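Local coordinates for sulfotransferase (PDB 2ZQ5), which probably transfers a sulfuryl group from the donor PAPS to an acceptor that has not been established, at residues T97-T102 with A263-L268; T254-E259 with V315-L320. All coordinates share one frame; numbering follows the deposited sequence.

Contact 1 of 2, residues T97-T102 with A263-L268; sequences TGLVRT and ASMCSL
Met265 reaches out from helix 262-272 and lies against Val100 and Leu99, in the loop that leaves strand 94-97. Its CG sits 3.7 Å from Val100 CG1, the two side chains running past each other in opposite directions. A turn about the CG-SD bond (chi3 62°) brings CE up to Leu99 CD2 at 3.8 Å, the two side chains crossing at about a right angle. Trp293 of helix 282-304 touches both Leu99 and Met265, making this the buried end of the contact.

Arg101 works the exposed end. Its chain is bent at chi2 (-59°) and passes Ser264: NE comes within 3.3 Å of Ser264 OG, but the angle is too poor for a hydrogen bond. Farther out, NH2 rests 3.8 Å from Leu268 CD2, and the same methyl meets Val100 CG2 at 4.1 Å.

Residues Leu99 to Thr102 form a type II turn, which Thr102 OG1 reinforces by donating to Leu99 O at 2.6 Å. The loop, between a central strand and helix 104-111, probably corresponds to the phosphosulfate-binding loop of PAPS-dependent sulfotransferases. Chemically, the helix offers methyl, methylene and thioether groups and one serine hydroxyl that the arginine passes without a hydrogen bond, so the fit depends on shape and dispersion rather than on directed polar bonds.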
loop_
_atom_site.group_PDB
_atom_site.type_symbol
_atom_site.label_atom_id
_atom_site.label_comp_id
_atom_site.label_asym_id
_atom_site.label_seq_id
_atom_site.Cartn_x
_atom_site.Cartn_y
_atom_site.Cartn_z
ATOM N N THR A 97 8.027 3.859 -4.938
ATOM C CA THR A 97 8.112 3.532 -3.528
ATOM C C THR A 97 8.944 4.574 -2.797
ATOM O O THR A 97 9.618 5.404 -3.420
ATOM C CB THR A 97 8.680 2.102 -3.306
ATOM O OG1 THR A 97 8.457 1.711 -1.948
ATOM C CG2 THR A 97 10.169 2.044 -3.611
ATOM N N GLY A 98 8.870 4.532 -1.474
ATOM C CA GLY A 98 9.579 5.480 -0.638
ATOM C C GLY A 98 8.723 5.719 0.589
ATOM O O GLY A 98 7.618 5.186 0.687
ATOM N N LEU A 99 9.223 6.512 1.527
ATOM C CA LEU A 99 8.475 6.804 2.747
ATOM C C LEU A 99 7.326 7.759 2.492
ATOM O O LEU A 99 7.296 8.466 1.486
ATOM C CB LEU A 99 9.391 7.431 3.801
ATOM C CG LEU A 99 10.222 6.513 4.696
ATOM C CD1 LEU A 99 11.009 5.513 3.872
ATOM C CD2 LEU A 99 11.156 7.373 5.543
ATOM N N VAL A 100 6.369 7.774 3.410
ATOM C CA VAL A 100 5.261 8.700 3.282
ATOM C C VAL A 100 5.917 10.067 3.486
ATOM O O VAL A 100 6.949 10.166 4.158
ATOM C CB VAL A 100 4.186 8.452 4.366
ATOM C CG1 VAL A 100 4.782 8.644 5.746
ATOM C CG2 VAL A 100 3.008 9.390 4.157
ATOM N N ARG A 101 5.339 11.102 2.887
ATOM C CA ARG A 101 5.855 12.468 2.984
ATOM C C ARG A 101 7.099 12.716 2.126
ATOM O O ARG A 101 7.839 13.672 2.370
ATOM C CB ARG A 101 6.173 12.830 4.444
ATOM C CG ARG A 101 5.022 12.644 5.421
ATOM C CD ARG A 101 3.806 13.476 5.053
ATOM N NE ARG A 101 2.758 13.350 6.064
ATOM C CZ ARG A 101 1.503 13.756 5.903
ATOM N NH1 ARG A 101 1.124 14.317 4.762
ATOM N NH2 ARG A 101 0.625 13.601 6.885
ATOM N N THR A 102 7.339 11.866 1.128
ATOM C CA THR A 102 8.497 12.049 0.249
ATOM C C THR A 102 8.094 12.272 -1.207
ATOM O O THR A 102 8.949 12.320 -2.093
ATOM C CB THR A 102 9.474 10.847 0.298
ATOM O OG1 THR A 102 8.826 9.670 -0.203
ATOM C CG2 THR A 102 9.944 10.602 1.719
ATOM N N ALA A 263 8.915 13.432 12.350
ATOM C CA ALA A 263 7.873 13.916 13.254
ATOM C C ALA A 263 6.511 13.887 12.563
ATOM O O ALA A 263 5.516 13.465 13.153
ATOM C CB ALA A 263 8.193 15.331 13.728
ATOM N N SER A 264 6.479 14.326 11.307
ATOM C CA SER A 264 5.246 14.357 10.526
ATOM C C SER A 264 4.699 12.945 10.334
ATOM O O SER A 264 3.489 12.720 10.412
ATOM C CB SER A 264 5.509 15.001 9.163
ATOM O OG SER A 264 4.332 15.031 8.372
ATOM N N MET A 265 5.596 11.998 10.085
ATOM C CA MET A 265 5.209 10.605 9.893
ATOM C C MET A 265 4.558 10.059 11.158
ATOM O O MET A 265 3.531 9.378 11.100
ATOM C CB MET A 265 6.439 9.766 9.541
ATOM C CG MET A 265 7.067 10.125 8.203
ATOM S SD MET A 265 8.708 9.410 7.997
ATOM C CE MET A 265 8.322 7.680 8.067
ATOM N N CYS A 266 5.158 10.363 12.304
ATOM C CA CYS A 266 4.630 9.899 13.578
ATOM C C CYS A 266 3.302 10.569 13.916
ATOM O O CYS A 266 2.394 9.928 14.443
ATOM C CB CYS A 266 5.646 10.157 14.692
ATOM S SG CYS A 266 7.144 9.144 14.579
ATOM N N SER A 267 3.196 11.859 13.608
ATOM C CA SER A 267 1.975 12.608 13.872
ATOM C C SER A 267 0.825 12.039 13.046
ATOM O O SER A 267 -0.305 11.946 13.526
ATOM C CB SER A 267 2.185 14.085 13.539
ATOM O OG SER A 267 1.024 14.846 13.825
ATOM N N LEU A 268 1.111 11.654 11.806
ATOM C CA LEU A 268 0.078 11.079 10.949
ATOM C C LEU A 268 -0.423 9.773 11.560
ATOM O O LEU A 268 -1.628 9.533 11.639
ATOM C CB LEU A 268 0.630 10.810 9.546
ATOM C CG LEU A 268 -0.287 10.026 8.600
ATOM C CD1 LEU A 268 -1.591 10.776 8.401
ATOM C CD2 LEU A 268 0.413 9.814 7.267
#

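Contact 2 of 2, residues T254-E259 with V315-L320; sequences THRPVE and VDYHDL
Arg256 lays its guanidinium flat on the ring of Tyr317, centres 3.9 Å apart and planes 16° from parallel. Tyr317 CE2 lies over the middle of the guanidinium, 3.3 Å from Arg256 CZ, whereas Arg256 NH1 sits over the ring toward its rim; NH1 also hydrogen-bonds to Arg101 O. The arginine chain is fully extended, and Tyr317 CG stands anti to its backbone N (chi1 -172°), which sets the two side chains alongside each other, pointing the same way. Arg256 CD adds an off-centre CH-pi contact.

Just before the stack the backbones pair as parallel strands. His255 N donates to Val315 O at 2.8 Å, and Tyr317 N, in the first turn of helix 317-322, donates to His255 O at 2.9 Å with an N-H...O angle of 160°, straighter than in the His255 bond.

The face carrying His255 and Asp316 is looser and partly exposed: Asp316 OD1 comes no nearer than 3.8 Å to His255 CB, and the imidazole NE2 instead bonds Asp314. On the other face Thr254 and Val315 are buried. There Thr254 packs on helix 104-111 and Val315 on helix 324-334, where strand 250-255 pairs with 312-316, the outermost strand on this side of the five-stranded parallel sheet.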
loop_
_atom_site.group_PDB
_atom_site.type_symbol
_atom_site.label_atom_id
_atom_site.label_comp_id
_atom_site.label_asym_id
_atom_site.label_seq_id
_atom_site.Cartn_x
_atom_site.Cartn_y
_atom_site.Cartn_z
ATOM N N THR A 254 11.558 7.632 -4.178
ATOM C CA THR A 254 11.584 9.035 -3.793
ATOM C C THR A 254 12.503 9.185 -2.589
ATOM O O THR A 254 12.664 8.255 -1.796
ATOM C CB THR A 254 10.178 9.546 -3.434
ATOM O OG1 THR A 254 9.596 8.688 -2.444
ATOM C CG2 THR A 254 9.295 9.578 -4.668
ATOM N N HIS A 255 13.106 10.360 -2.452
ATOM C CA HIS A 255 14.029 10.621 -1.359
ATOM C C HIS A 255 13.801 11.975 -0.710
ATOM O O HIS A 255 13.465 12.952 -1.379
ATOM C CB HIS A 255 15.471 10.580 -1.869
ATOM C CG HIS A 255 15.895 9.241 -2.383
ATOM N ND1 HIS A 255 16.337 8.233 -1.554
ATOM C CD2 HIS A 255 15.941 8.744 -3.642
ATOM C CE1 HIS A 255 16.638 7.171 -2.281
ATOM N NE2 HIS A 255 16.406 7.455 -3.550
ATOM N N ARG A 256 13.997 12.018 0.602
ATOM C CA ARG A 256 13.869 13.244 1.376
ATOM C C ARG A 256 14.539 12.951 2.712
ATOM O O ARG A 256 14.285 11.911 3.314
ATOM C CB ARG A 256 12.399 13.603 1.586
ATOM C CG ARG A 256 12.193 15.012 2.114
ATOM C CD ARG A 256 10.727 15.312 2.290
ATOM N NE ARG A 256 10.502 16.703 2.664
ATOM C CZ ARG A 256 9.302 17.231 2.888
ATOM N NH1 ARG A 256 8.212 16.485 2.781
ATOM N NH2 ARG A 256 9.191 18.514 3.209
ATOM N N PRO A 257 15.422 13.846 3.182
ATOM C CA PRO A 257 16.100 13.616 4.461
ATOM C C PRO A 257 15.074 13.252 5.526
ATOM O O PRO A 257 14.212 14.055 5.868
ATOM C CB PRO A 257 16.792 14.948 4.724
ATOM C CG PRO A 257 17.131 15.411 3.336
ATOM C CD PRO A 257 15.851 15.123 2.583
ATOM N N VAL A 258 15.185 12.039 6.052
ATOM C CA VAL A 258 14.222 11.547 7.027
ATOM C C VAL A 258 14.060 12.385 8.289
ATOM O O VAL A 258 12.964 12.453 8.844
ATOM C CB VAL A 258 14.531 10.069 7.381
ATOM C CG1 VAL A 258 13.506 9.528 8.373
ATOM C CG2 VAL A 258 14.510 9.225 6.102
ATOM N N GLU A 259 15.123 13.043 8.740
ATOM C CA GLU A 259 15.001 13.861 9.941
ATOM C C GLU A 259 14.026 15.022 9.735
ATOM O O GLU A 259 13.538 15.603 10.705
ATOM C CB GLU A 259 16.371 14.399 10.390
ATOM C CG GLU A 259 16.999 15.419 9.449
ATOM C CD GLU A 259 17.885 14.785 8.393
ATOM O OE1 GLU A 259 17.652 13.615 8.031
ATOM O OE2 GLU A 259 18.814 15.468 7.913
ATOM N N VAL A 315 14.378 9.875 -7.257
ATOM C CA VAL A 315 13.796 11.206 -7.346
ATOM C C VAL A 315 13.934 11.932 -6.017
ATOM O O VAL A 315 13.594 11.387 -4.970
ATOM C CB VAL A 315 12.291 11.143 -7.693
ATOM C CG1 VAL A 315 11.686 12.540 -7.640
ATOM C CG2 VAL A 315 12.095 10.533 -9.066
ATOM N N ASP A 316 14.437 13.161 -6.058
ATOM C CA ASP A 316 14.579 13.952 -4.842
ATOM C C ASP A 316 13.329 14.800 -4.673
ATOM O O ASP A 316 12.858 15.421 -5.628
ATOM C CB ASP A 316 15.813 14.853 -4.918
ATOM C CG ASP A 316 17.107 14.080 -4.774
ATOM O OD1 ASP A 316 17.274 13.382 -3.749
ATOM O OD2 ASP A 316 17.960 14.172 -5.682
ATOM N N TYR A 317 12.788 14.815 -3.460
ATOM C CA TYR A 317 11.584 15.582 -3.170
ATOM C C TYR A 317 11.720 17.031 -3.630
ATOM O O TYR A 317 10.786 17.590 -4.201
ATOM C CB TYR A 317 11.285 15.553 -1.669
ATOM C CG TYR A 317 9.953 16.172 -1.299
ATOM C CD1 TYR A 317 8.755 15.550 -1.646
ATOM C CD2 TYR A 317 9.892 17.380 -0.608
ATOM C CE1 TYR A 317 7.525 16.116 -1.312
ATOM C CE2 TYR A 317 8.668 17.955 -0.269
ATOM C CZ TYR A 317 7.490 17.318 -0.623
ATOM O OH TYR A 317 6.279 17.879 -0.283
ATOM N N HIS A 318 12.881 17.631 -3.382
ATOM C CA HIS A 318 13.109 19.019 -3.765
ATOM C C HIS A 318 13.174 19.236 -5.274
ATOM O O HIS A 318 12.762 20.287 -5.767
ATOM C CB HIS A 318 14.377 19.564 -3.093
ATOM C CG HIS A 318 15.622 18.800 -3.420
ATOM N ND1 HIS A 318 16.126 18.706 -4.699
ATOM C CD2 HIS A 318 16.482 18.117 -2.627
ATOM C CE1 HIS A 318 17.242 18.000 -4.680
ATOM N NE2 HIS A 318 17.480 17.631 -3.435
ATOM N N ASP A 319 13.686 18.255 -6.012
ATOM C CA ASP A 319 13.753 18.383 -7.466
ATOM C C ASP A 319 12.359 18.153 -8.035
ATOM O O ASP A 319 12.014 18.672 -9.097
ATOM C CB ASP A 319 14.725 17.359 -8.068
ATOM C CG ASP A 319 16.172 17.656 -7.732
ATOM O OD1 ASP A 319 16.604 18.815 -7.905
ATOM O OD2 ASP A 319 16.886 16.725 -7.307
ATOM N N LEU A 320 11.559 17.379 -7.309
ATOM C CA LEU A 320 10.197 17.060 -7.718
ATOM C C LEU A 320 9.252 18.249 -7.562
ATOM O O LEU A 320 8.673 18.722 -8.541
ATOM C CB LEU A 320 9.673 15.874 -6.902
ATOM C CG LEU A 320 8.220 15.444 -7.129
ATOM C CD1 LEU A 320 7.997 15.128 -8.601
ATOM C CD2 LEU A 320 7.906 14.229 -6.265
#

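The two contacts, with centres about 12 Å apart, meet through the turn of contact 1. Thr102 OG1 lies 2.6 Å from Thr254 OG1, a probable hydrogen bond. Arg101 O probably accepts from Arg256 NH1 at 2.9 Å, so the arginine of contact 2 that stacks on a tyrosine is also tied to the loop 97-102. Thr102 O packs 3.3 Å from Tyr317 CD1. Strand 250-255 runs on through 256-259 into helix 262-272, which makes contact 1. As in related sulfotransferases, the loop 97-102 and the segment from Arg256 to Ser264 probably border the PAPS pocket, at its 5'-phosphosulfate and 3'-phosphate ends respectively.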